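Long-range contacts in malonyl acyl carrier protein transacylase (Streptococcus pneumoniae, PDB 3IM8), which probably transfers the malonyl group from malonyl-CoA to holo acyl carrier protein, supplying malonyl-ACP for fatty acid synthesis: residues Phe6-Gln11 and Asp84-Leu89; Leu66-Ala71 and Ile272-Val277; Ser127-Ala132 and Leu189-Val194; Ala168-Ala173 and Thr200-Pro205. All blocks are in the same frame, centred on the assembly; numbering follows the deposited sequence.

How the contacts relate
Contacts 1 and 2 belong to the part of the fold built round the parallel sheet, centres about 9 Å apart; they meet where Leu-7 O of strand 4-8 faces Ile-272 N of strand 268-272, a probable hydrogen bond. Contacts 3 and 4, centres about 12 Å apart, share the mixed sheet through its neighbouring strands 129-134 and 164-169. Centres of the two pairs lie 23 to 28 Å apart. Along the chain, segments of contacts 1 and 2 alternate, as do those of 3 and 4, which fall inside the loop closed by contact 2. Ser-90 follows Leu-89 of contact 1 and His-199 precedes Thr-200 of contact 4, so each sheet region leads to one predicted active-site residue.

Contact 1 (Phe6-Gln11 and Asp84-Leu89); sequences FLFAGQ and DMVAGL
Phe-8 and Ala-87 are joined by the shortest backbone bond between strands 4-8 and 85-88: Phe-8 N donates to Ala-87 O at 2.8 Å, meeting a lone pair in the carbonyl plane. That oxygen also receives the CA-H of Leu-7, and it lies in the plane of the Phe-8 ring, at the edge, 3.4 Å from CD1. Phe-6 works in both directions, its N donating to Met-85 O while its O accepts Ala-87 N at 3.3 Å. The run ends with Leu-89 N donating to Phe-8 O at 2.9 Å, with an N-H...O angle of 160°. The pairing is parallel, Phe-6 with Val-86, Leu-7 with Ala-87 and Phe-8 with Gly-88, and joins the first two strands across the parallel sheet of the acyl transferase domain; beyond it Val-86 bonds to the backbone of Pro-225 and Val-227. Strand 85-88 leads into Ser-90, the predicted active-site serine, in a sequence consistent with the GxSxG nucleophile elbow. Beyond the strands a water bridges the two segments, accepting from Gln-11 N and donating to Leu-89 O, while the side-chain OE1 of Gln-11 is taken by Gln-62. On the sheet face carrying the two phenylalanines, CG1 of Val-86 comes to the edge of the Phe-8 ring, 4.1 Å from CE1; chi1 of -68° sets the ring beside its own backbone N, on that methyl's side. Phe-8 and Gly-88 approach to 4.0 Å between their CA atoms, and the glycine CA-H also approaches Phe-8 O. Helix 92-99 covers this face, with Ala-96 touching both Phe-8 and Val-86.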
loop_
_atom_site.group_PDB
_atom_site.type_symbol
_atom_site.label_atom_id
_atom_site.label_comp_id
_atom_site.label_asym_id
_atom_site.label_seq_id
_atom_site.Cartn_x
_atom_site.Cartn_y
_atom_site.Cartn_z
ATOM N N PHE A 6 7.786 10.360 3.321
ATOM C CA PHE A 6 6.316 10.203 3.316
ATOM C C PHE A 6 6.002 8.722 3.017
ATOM O O PHE A 6 6.543 8.122 2.074
ATOM C CB PHE A 6 5.621 11.126 2.307
ATOM C CG PHE A 6 5.624 12.615 2.686
ATOM C CD1 PHE A 6 6.319 13.101 3.806
ATOM C CD2 PHE A 6 4.937 13.524 1.902
ATOM C CE1 PHE A 6 6.305 14.484 4.125
ATOM C CE2 PHE A 6 4.907 14.889 2.206
ATOM C CZ PHE A 6 5.599 15.372 3.318
ATOM N N LEU A 7 5.138 8.143 3.840
ATOM C CA LEU A 7 4.766 6.752 3.713
ATOM C C LEU A 7 3.293 6.748 3.303
ATOM O O LEU A 7 2.435 7.219 4.052
ATOM C CB LEU A 7 4.942 6.085 5.045
ATOM C CG LEU A 7 6.368 6.103 5.612
ATOM C CD1 LEU A 7 6.381 5.437 6.976
ATOM C CD2 LEU A 7 7.443 5.487 4.691
ATOM N N PHE A 8 2.978 6.182 2.144
ATOM C CA PHE A 8 1.574 6.286 1.674
ATOM C C PHE A 8 0.697 5.049 1.991
ATOM O O PHE A 8 1.074 3.935 1.717
ATOM C CB PHE A 8 1.538 6.602 0.196
ATOM C CG PHE A 8 2.036 7.992 -0.154
ATOM C CD1 PHE A 8 3.390 8.265 -0.219
ATOM C CD2 PHE A 8 1.142 9.000 -0.491
ATOM C CE1 PHE A 8 3.855 9.542 -0.572
ATOM C CE2 PHE A 8 1.572 10.248 -0.863
ATOM C CZ PHE A 8 2.939 10.540 -0.895
ATOM N N ALA A 9 -0.483 5.285 2.575
ATOM C CA ALA A 9 -1.525 4.284 2.810
ATOM C C ALA A 9 -1.827 3.297 1.674
ATOM O O ALA A 9 -1.795 3.662 0.505
ATOM C CB ALA A 9 -2.877 5.007 3.232
ATOM N N GLY A 10 -2.159 2.062 2.067
ATOM C CA GLY A 10 -2.681 1.022 1.180
ATOM C C GLY A 10 -4.159 0.680 1.320
ATOM O O GLY A 10 -4.901 1.230 2.151
ATOM N N GLN A 11 -4.585 -0.241 0.468
ATOM C CA GLN A 11 -5.972 -0.694 0.442
ATOM C C GLN A 11 -6.344 -1.225 1.822
ATOM O O GLN A 11 -5.526 -1.829 2.464
ATOM C CB GLN A 11 -6.090 -1.806 -0.619
ATOM C CG GLN A 11 -7.445 -2.216 -0.963
ATOM C CD GLN A 11 -7.413 -3.321 -1.988
ATOM O OE1 GLN A 11 -6.686 -3.243 -2.978
ATOM N NE2 GLN A 11 -8.182 -4.386 -1.731
ATOM N N ASP A 84 11.911 13.751 1.299
ATOM C CA ASP A 84 13.231 13.428 0.744
ATOM C C ASP A 84 13.257 12.042 0.108
ATOM O O ASP A 84 14.077 11.745 -0.793
ATOM C CB ASP A 84 14.311 13.561 1.844
ATOM C CG ASP A 84 14.378 14.993 2.401
ATOM O OD1 ASP A 84 14.727 15.883 1.625
ATOM O OD2 ASP A 84 14.004 15.245 3.562
ATOM N N MET A 85 12.358 11.185 0.582
ATOM C CA MET A 85 12.179 9.817 0.045
ATOM C C MET A 85 10.719 9.433 0.232
ATOM O O MET A 85 10.067 9.938 1.150
ATOM C CB MET A 85 13.048 8.775 0.790
ATOM C CG MET A 85 14.528 9.049 0.772
ATOM S SD MET A 85 15.539 7.682 1.379
ATOM C CE MET A 85 15.104 6.398 0.268
ATOM N N VAL A 86 10.213 8.534 -0.608
ATOM C CA VAL A 86 8.841 8.027 -0.464
ATOM C C VAL A 86 8.764 6.504 -0.540
ATOM O O VAL A 86 9.669 5.880 -1.032
ATOM C CB VAL A 86 7.859 8.621 -1.509
ATOM C CG1 VAL A 86 7.781 10.152 -1.388
ATOM C CG2 VAL A 86 8.234 8.176 -2.947
ATOM N N ALA A 87 7.628 5.943 -0.096
ATOM C CA ALA A 87 7.278 4.538 -0.228
ATOM C C ALA A 87 5.773 4.512 0.069
ATOM O O ALA A 87 5.225 5.473 0.636
ATOM C CB ALA A 87 8.044 3.672 0.820
ATOM N N GLY A 88 5.112 3.428 -0.303
ATOM C CA GLY A 88 3.674 3.294 -0.033
ATOM C C GLY A 88 3.334 1.816 -0.022
ATOM O O GLY A 88 4.013 1.023 -0.690
ATOM N N LEU A 89 2.298 1.442 0.729
ATOM C CA LEU A 89 1.926 0.035 0.880
ATOM C C LEU A 89 1.077 -0.401 -0.289
ATOM O O LEU A 89 -0.091 -0.017 -0.400
ATOM C CB LEU A 89 1.181 -0.216 2.202
ATOM C CG LEU A 89 0.651 -1.620 2.498
ATOM C CD1 LEU A 89 1.804 -2.491 2.937
ATOM C CD2 LEU A 89 -0.489 -1.574 3.586
HETATM O O HOH W 1 -2.784 -1.597 -1.103
#

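Contact 2 (Leu66-Ala71 and Ile272-Val277); sequences LATSVA and IGPGKV
Ser-69 and Gly-273 make the polar centre of this contact, with Ser-69 OG 2.8 Å from Gly-273 O. The hydroxyl lies anti to its own carbonyl carbon (chi1 -61°), a setting that also brings it to Ile-65 O one helical turn earlier, so a single proton has two carbonyl acceptors within reach. Gly-273 O is approached by Ser-69 CA as well, in a CA-H...O contact of 3.5 Å, so hydroxyl and backbone of the same serine close on one oxygen. Packing is closest on either flank of that oxygen. On one, the CG2 methyl of Ile-272 presses on Ser-69 O at 3.3 Å; this branch stands anti to the backbone N and faces the helix, while CG1 leads off and its CD1 packs against Phe-6. On the other, Pro-274 CD lies 3.6 Å from Ser-69 OG, held there by the cis peptide bond between Gly-273 and Pro-274. The fit slackens at Thr-68, whose CG2 meets Pro-274 CD at 4.1 Å with the two side chains crossing at a slant; the threonine hydroxyl is turned back to Ala-64 O. Past the proline the loop departs from the helix altogether: Gly-275 is partly exposed, its N bound to Glu-295, and Lys-276 stands at the solvent-exposed N-cap of helix 277-285. What is joined here is helix 58-78, lying against the parallel sheet, and the turn at the C-terminal end of strand 268-272, a strand-loop-helix connection of the kind found in alpha/beta folds such as this acyl transferase domain.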
loop_
_atom_site.group_PDB
_atom_site.type_symbol
_atom_site.label_atom_id
_atom_site.label_comp_id
_atom_site.label_asym_id
_atom_site.label_seq_id
_atom_site.Cartn_x
_atom_site.Cartn_y
_atom_site.Cartn_z
ATOM N N LEU A 66 -5.985 6.378 -3.691
ATOM C CA LEU A 66 -4.892 7.103 -4.366
ATOM C C LEU A 66 -5.173 8.614 -4.514
ATOM O O LEU A 66 -4.303 9.440 -4.267
ATOM C CB LEU A 66 -4.536 6.477 -5.729
ATOM C CG LEU A 66 -3.499 7.287 -6.540
ATOM C CD1 LEU A 66 -2.301 6.410 -6.980
ATOM C CD2 LEU A 66 -4.126 8.080 -7.729
ATOM N N ALA A 67 -6.386 8.964 -4.923
ATOM C CA ALA A 67 -6.777 10.348 -5.116
ATOM C C ALA A 67 -6.750 11.071 -3.783
ATOM O O ALA A 67 -6.264 12.191 -3.703
ATOM C CB ALA A 67 -8.163 10.415 -5.718
ATOM N N THR A 68 -7.256 10.416 -2.729
ATOM C CA THR A 68 -7.274 10.997 -1.395
ATOM C C THR A 68 -5.868 11.220 -0.849
ATOM O O THR A 68 -5.540 12.295 -0.416
ATOM C CB THR A 68 -8.045 10.126 -0.468
ATOM O OG1 THR A 68 -9.407 10.082 -0.919
ATOM C CG2 THR A 68 -7.981 10.722 0.944
ATOM N N SER A 69 -5.039 10.196 -0.921
ATOM C CA SER A 69 -3.640 10.305 -0.534
ATOM C C SER A 69 -2.853 11.354 -1.301
ATOM O O SER A 69 -2.148 12.143 -0.681
ATOM C CB SER A 69 -2.958 8.962 -0.725
ATOM O OG SER A 69 -3.600 8.022 0.112
ATOM N N VAL A 70 -2.894 11.312 -2.631
ATOM C CA VAL A 70 -2.233 12.363 -3.450
ATOM C C VAL A 70 -2.682 13.753 -3.029
ATOM O O VAL A 70 -1.844 14.671 -2.888
ATOM C CB VAL A 70 -2.414 12.134 -4.952
ATOM C CG1 VAL A 70 -1.780 13.251 -5.776
ATOM C CG2 VAL A 70 -1.746 10.798 -5.324
ATOM N N ALA A 71 -3.984 13.920 -2.808
ATOM C CA ALA A 71 -4.507 15.219 -2.313
ATOM C C ALA A 71 -3.899 15.639 -0.958
ATOM O O ALA A 71 -3.535 16.815 -0.771
ATOM C CB ALA A 71 -5.968 15.150 -2.181
ATOM N N ILE A 272 0.938 9.422 5.147
ATOM C CA ILE A 272 -0.085 10.187 4.440
ATOM C C ILE A 272 -1.358 9.342 4.453
ATOM O O ILE A 272 -1.310 8.216 4.011
ATOM C CB ILE A 272 0.326 10.401 2.972
ATOM C CG1 ILE A 272 1.729 10.977 2.881
ATOM C CG2 ILE A 272 -0.773 11.258 2.207
ATOM C CD1 ILE A 272 1.874 12.318 3.601
ATOM N N GLY A 273 -2.491 9.883 4.907
ATOM C CA GLY A 273 -3.695 9.075 5.135
ATOM C C GLY A 273 -4.339 8.641 3.815
ATOM O O GLY A 273 -3.842 8.998 2.756
ATOM N N PRO A 274 -5.471 7.914 3.879
ATOM C CA PRO A 274 -6.259 7.622 5.095
ATOM C C PRO A 274 -5.598 6.674 6.065
ATOM O O PRO A 274 -4.821 5.804 5.651
ATOM C CB PRO A 274 -7.523 6.944 4.531
ATOM C CG PRO A 274 -7.106 6.412 3.130
ATOM C CD PRO A 274 -6.142 7.449 2.647
ATOM N N GLY A 275 -5.944 6.774 7.341
ATOM C CA GLY A 275 -5.488 5.771 8.305
ATOM C C GLY A 275 -4.092 6.005 8.884
ATOM O O GLY A 275 -3.381 6.912 8.447
ATOM N N LYS A 276 -3.744 5.173 9.867
ATOM C CA LYS A 276 -2.464 5.177 10.540
ATOM C C LYS A 276 -1.820 3.752 10.609
ATOM O O LYS A 276 -1.111 3.392 11.560
ATOM C CB LYS A 276 -2.601 5.869 11.922
ATOM C CG LYS A 276 -3.359 5.133 13.018
ATOM C CD LYS A 276 -3.258 5.914 14.343
ATOM C CE LYS A 276 -4.672 6.169 14.973
ATOM N NZ LYS A 276 -5.006 5.104 15.948
ATOM N N VAL A 277 -2.018 2.963 9.555
ATOM C CA VAL A 277 -1.503 1.575 9.538
ATOM C C VAL A 277 0.057 1.525 9.473
ATOM O O VAL A 277 0.675 0.778 10.209
ATOM C CB VAL A 277 -2.111 0.709 8.387
ATOM C CG1 VAL A 277 -1.452 -0.709 8.373
ATOM C CG2 VAL A 277 -3.671 0.618 8.482
#

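Contact 3 (Ser127-Ala132 and Leu189-Val194); sequences SGKMVA and LIPLKV
Met-130, Ala-132 and Leu-192 lose most surface here, and they interlock on one side of the strand pair. Leu-192 N donates to Met-130 O at 2.9 Å, the donor tilted 25° from the carbonyl plane. Leu-192 CB packs 4.2 Å from Met-130 CB. From there the leucine reaches along its neighbour: with CG anti to the carbonyl carbon (chi1 -52°), the side chain runs past Met-130 O and sets CD2 4.2 Å from Ala-132 CB. Ala-132 is gripped twice by Ile-190. Its N donates to Ile-190 O at 2.8 Å from above the carbonyl plane, whereas Ile-190 N returns a nearly straight bond to Ala-132 O, in that carbonyl's plane. The other face carries Val-131, whose CG1 touches Leu-189 CB at 3.9 Å, with Val-178 of helix 171-184 packing against the valine. Where the strands part, a water spans Met-130 N and Leu-192 O, and Lys-193 bends back to form a salt bridge with Asp-126. Hydrogen-bonded Ala-132 and Ile-190 and the adjacent non-hydrogen-bonded pair Val-131 and Pro-191 define an antiparallel ladder, in which 188-191 is the outermost strand of the mixed sheet, part of the smaller, ferredoxin-like subdomain of FabD-type acyltransferases.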
loop_
_atom_site.group_PDB
_atom_site.type_symbol
_atom_site.label_atom_id
_atom_site.label_comp_id
_atom_site.label_asym_id
_atom_site.label_seq_id
_atom_site.Cartn_x
_atom_site.Cartn_y
_atom_site.Cartn_z
ATOM N N SER A 127 -12.113 -14.974 -1.434
ATOM C CA SER A 127 -11.422 -16.230 -1.873
ATOM C C SER A 127 -10.082 -16.446 -1.104
ATOM O O SER A 127 -9.640 -15.547 -0.374
ATOM C CB SER A 127 -11.223 -16.226 -3.398
ATOM O OG SER A 127 -10.336 -15.187 -3.770
ATOM N N GLY A 128 -9.455 -17.619 -1.231
ATOM C CA GLY A 128 -8.215 -17.948 -0.484
ATOM C C GLY A 128 -8.127 -17.606 1.022
ATOM O O GLY A 128 -9.130 -17.473 1.692
ATOM N N LYS A 129 -6.929 -17.472 1.578
ATOM C CA LYS A 129 -6.833 -17.248 3.021
ATOM C C LYS A 129 -5.592 -16.376 3.302
ATOM O O LYS A 129 -4.699 -16.324 2.469
ATOM C CB LYS A 129 -6.814 -18.595 3.784
ATOM C CG LYS A 129 -6.890 -18.473 5.343
ATOM C CD LYS A 129 -7.467 -19.680 6.128
ATOM C CE LYS A 129 -7.262 -19.409 7.661
ATOM N NZ LYS A 129 -8.051 -20.208 8.675
ATOM N N MET A 130 -5.576 -15.697 4.460
ATOM C CA MET A 130 -4.523 -14.792 4.931
ATOM C C MET A 130 -4.412 -14.898 6.447
ATOM O O MET A 130 -5.428 -14.783 7.165
ATOM C CB MET A 130 -4.837 -13.321 4.527
ATOM C CG MET A 130 -4.576 -13.030 3.035
ATOM S SD MET A 130 -5.141 -11.407 2.526
ATOM C CE MET A 130 -3.974 -10.497 3.564
ATOM N N VAL A 131 -3.210 -15.146 6.957
ATOM C CA VAL A 131 -3.100 -15.252 8.373
ATOM C C VAL A 131 -1.988 -14.340 8.747
ATOM O O VAL A 131 -0.981 -14.361 8.088
ATOM C CB VAL A 131 -2.802 -16.715 8.837
ATOM C CG1 VAL A 131 -2.547 -16.722 10.331
ATOM C CG2 VAL A 131 -4.007 -17.605 8.555
ATOM N N ALA A 132 -2.173 -13.499 9.760
ATOM C CA ALA A 132 -1.050 -12.764 10.337
ATOM C C ALA A 132 -0.357 -13.649 11.368
ATOM O O ALA A 132 -0.965 -14.095 12.337
ATOM C CB ALA A 132 -1.514 -11.464 10.995
ATOM N N LEU A 189 -1.612 -16.500 15.733
ATOM C CA LEU A 189 -1.907 -16.624 14.324
ATOM C C LEU A 189 -3.286 -16.020 14.144
ATOM O O LEU A 189 -4.288 -16.539 14.683
ATOM C CB LEU A 189 -1.919 -18.113 13.930
ATOM C CG LEU A 189 -0.638 -18.800 14.431
ATOM C CD1 LEU A 189 -0.764 -20.297 14.476
ATOM C CD2 LEU A 189 0.484 -18.435 13.529
ATOM N N ILE A 190 -3.366 -14.907 13.433
ATOM C CA ILE A 190 -4.651 -14.236 13.316
ATOM C C ILE A 190 -5.214 -14.330 11.911
ATOM O O ILE A 190 -4.698 -13.653 11.025
ATOM C CB ILE A 190 -4.543 -12.754 13.696
ATOM C CG1 ILE A 190 -3.774 -12.604 15.027
ATOM C CG2 ILE A 190 -5.999 -12.094 13.655
ATOM C CD1 ILE A 190 -3.460 -11.108 15.438
ATOM N N PRO A 191 -6.260 -15.167 11.693
ATOM C CA PRO A 191 -6.923 -15.116 10.383
ATOM C C PRO A 191 -7.438 -13.714 10.032
ATOM O O PRO A 191 -7.917 -12.986 10.899
ATOM C CB PRO A 191 -8.091 -16.101 10.525
ATOM C CG PRO A 191 -7.648 -17.082 11.582
ATOM C CD PRO A 191 -6.893 -16.172 12.573
ATOM N N LEU A 192 -7.332 -13.343 8.759
ATOM C CA LEU A 192 -7.740 -12.030 8.292
ATOM C C LEU A 192 -8.815 -12.121 7.190
ATOM O O LEU A 192 -8.692 -12.956 6.292
ATOM C CB LEU A 192 -6.513 -11.269 7.766
ATOM C CG LEU A 192 -5.240 -11.113 8.590
ATOM C CD1 LEU A 192 -4.271 -10.240 7.805
ATOM C CD2 LEU A 192 -5.476 -10.525 9.974
ATOM N N LYS A 193 -9.851 -11.273 7.248
ATOM C CA LYS A 193 -10.858 -11.192 6.173
ATOM C C LYS A 193 -10.853 -9.813 5.455
ATOM O O LYS A 193 -11.837 -9.037 5.546
ATOM C CB LYS A 193 -12.278 -11.565 6.692
ATOM C CG LYS A 193 -12.578 -13.076 6.813
ATOM C CD LYS A 193 -12.716 -13.761 5.402
ATOM C CE LYS A 193 -12.835 -15.301 5.538
ATOM N NZ LYS A 193 -12.762 -16.091 4.222
ATOM N N VAL A 194 -9.766 -9.537 4.705
ATOM C CA VAL A 194 -9.446 -8.188 4.183
ATOM C C VAL A 194 -9.507 -8.117 2.636
ATOM O O VAL A 194 -9.996 -7.135 2.065
ATOM C CB VAL A 194 -8.062 -7.696 4.754
ATOM C CG1 VAL A 194 -7.530 -6.413 4.052
ATOM C CG2 VAL A 194 -8.157 -7.458 6.285
HETATM O O HOH W 2 -8.637 -15.584 5.471
#

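Contact 4 (Ala168-Ala173 and Thr200-Pro205); sequences AGEVVA and TSLLEP
Leu-202 carries this contact, which has no hydrogen bond across it, by dividing its two methyls between backbone and side chain. CD1 settles on the backbone of Gly-169, 3.5 Å from its CA, where the glycine has no side chain to intervene. CD2 meets the aliphatic part of Glu-170, 3.7 Å from CG, the two side chains passing across one another. Beside them the CG2 methyl of Thr-200 abuts Ala-168 CB at 3.7 Å and lies as near to Ala-168 O. Polar bonds to residues outside the contact help position these groups. With chi1 at 77°, Thr-200 OG1 sits between its own N and carbonyl carbon; it is hydrogen-bonded to Pro-197 O and weakly accepts Leu-202 N, while CG2 is left facing the strand. Glu-170 extends beyond CG and binds Val-153 N through OE1, which probably helps keep CG against the Leu-202 methyls. Pro-197 also packs against Leu-202. Thr-200 follows the predicted active-site residue His-199, so the contact ties the chain just after that histidine to the mixed sheet. Ala-168 and Gly-169 close strand 164-169, bonded to Thr-155 of strand 154-161 and Lys-129 of strand 129-134; Glu-170 is the N-cap residue of helix 171-184, and the 3-10 turn at 201-203 leads into helix 204-215.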
loop_
_atom_site.group_PDB
_atom_site.type_symbol
_atom_site.label_atom_id
_atom_site.label_comp_id
_atom_site.label_asym_id
_atom_site.label_seq_id
_atom_site.Cartn_x
_atom_site.Cartn_y
_atom_site.Cartn_z
ATOM N N ALA A 168 -0.145 -15.714 2.822
ATOM C CA ALA A 168 -1.368 -15.793 2.063
ATOM C C ALA A 168 -1.339 -16.943 1.032
ATOM O O ALA A 168 -0.274 -17.522 0.758
ATOM C CB ALA A 168 -1.601 -14.449 1.363
ATOM N N GLY A 169 -2.512 -17.253 0.460
ATOM C CA GLY A 169 -2.639 -18.176 -0.684
ATOM C C GLY A 169 -3.943 -18.957 -0.650
ATOM O O GLY A 169 -4.950 -18.430 -0.211
ATOM N N GLU A 170 -3.921 -20.226 -1.090
ATOM C CA GLU A 170 -5.146 -21.064 -1.147
ATOM C C GLU A 170 -5.496 -21.719 0.205
ATOM O O GLU A 170 -4.633 -21.933 1.070
ATOM C CB GLU A 170 -5.002 -22.138 -2.237
ATOM C CG GLU A 170 -4.598 -21.595 -3.590
ATOM C CD GLU A 170 -4.205 -22.681 -4.564
ATOM O OE1 GLU A 170 -3.037 -23.055 -4.621
ATOM O OE2 GLU A 170 -5.064 -23.141 -5.314
ATOM N N VAL A 171 -6.788 -22.014 0.393
ATOM C CA VAL A 171 -7.274 -22.401 1.728
ATOM C C VAL A 171 -6.520 -23.578 2.297
ATOM O O VAL A 171 -5.950 -23.472 3.355
ATOM C CB VAL A 171 -8.779 -22.704 1.759
ATOM C CG1 VAL A 171 -9.198 -23.103 3.183
ATOM C CG2 VAL A 171 -9.578 -21.507 1.221
ATOM N N VAL A 172 -6.512 -24.703 1.588
ATOM C CA VAL A 172 -5.960 -25.943 2.144
ATOM C C VAL A 172 -4.469 -25.772 2.415
ATOM O O VAL A 172 -3.952 -26.215 3.468
ATOM C CB VAL A 172 -6.143 -27.118 1.194
ATOM C CG1 VAL A 172 -5.321 -28.333 1.696
ATOM C CG2 VAL A 172 -7.651 -27.416 1.035
ATOM N N ALA A 173 -3.785 -25.121 1.463
ATOM C CA ALA A 173 -2.354 -24.862 1.602
ATOM C C ALA A 173 -2.058 -23.950 2.793
ATOM O O ALA A 173 -1.117 -24.207 3.564
ATOM C CB ALA A 173 -1.760 -24.314 0.295
ATOM N N THR A 200 0.884 -13.054 -3.916
ATOM C CA THR A 200 1.240 -14.471 -4.129
ATOM C C THR A 200 1.091 -14.789 -5.651
ATOM O O THR A 200 0.474 -14.009 -6.403
ATOM C CB THR A 200 0.318 -15.423 -3.290
ATOM O OG1 THR A 200 -0.981 -15.548 -3.898
ATOM C CG2 THR A 200 0.174 -14.940 -1.815
ATOM N N SER A 201 1.650 -15.921 -6.100
ATOM C CA SER A 201 1.475 -16.364 -7.515
ATOM C C SER A 201 0.037 -16.482 -7.999
ATOM O O SER A 201 -0.222 -16.455 -9.210
ATOM C CB SER A 201 2.147 -17.703 -7.743
ATOM O OG SER A 201 3.066 -17.902 -6.690
ATOM N N LEU A 202 -0.908 -16.610 -7.072
ATOM C CA LEU A 202 -2.330 -16.648 -7.477
ATOM C C LEU A 202 -2.654 -15.430 -8.301
ATOM O O LEU A 202 -3.565 -15.453 -9.131
ATOM C CB LEU A 202 -3.267 -16.777 -6.280
ATOM C CG LEU A 202 -3.017 -18.111 -5.566
ATOM C CD1 LEU A 202 -3.438 -18.072 -4.111
ATOM C CD2 LEU A 202 -3.650 -19.293 -6.341
ATOM N N LEU A 203 -1.871 -14.365 -8.120
ATOM C CA LEU A 203 -2.164 -13.122 -8.843
ATOM C C LEU A 203 -1.452 -12.998 -10.172
ATOM O O LEU A 203 -1.540 -11.953 -10.826
ATOM C CB LEU A 203 -1.886 -11.890 -7.957
ATOM C CG LEU A 203 -3.190 -11.600 -7.177
ATOM C CD1 LEU A 203 -3.544 -12.750 -6.203
ATOM C CD2 LEU A 203 -3.127 -10.270 -6.462
ATOM N N GLU A 204 -0.751 -14.053 -10.582
ATOM C CA GLU A 204 -0.022 -14.064 -11.868
ATOM C C GLU A 204 -0.910 -13.659 -13.057
ATOM O O GLU A 204 -0.516 -12.811 -13.839
ATOM C CB GLU A 204 0.736 -15.403 -12.093
ATOM C CG GLU A 204 2.058 -15.272 -12.923
ATOM C CD GLU A 204 1.785 -15.132 -14.423
ATOM O OE1 GLU A 204 2.651 -14.700 -15.200
ATOM O OE2 GLU A 204 0.671 -15.458 -14.845
ATOM N N PRO A 205 -2.129 -14.225 -13.167
ATOM C CA PRO A 205 -3.062 -13.706 -14.193
ATOM C C PRO A 205 -3.315 -12.179 -14.108
ATOM O O PRO A 205 -3.347 -11.470 -15.149
ATOM C CB PRO A 205 -4.375 -14.476 -13.915
ATOM C CG PRO A 205 -3.938 -15.783 -13.248
ATOM C CD PRO A 205 -2.657 -15.427 -12.467
#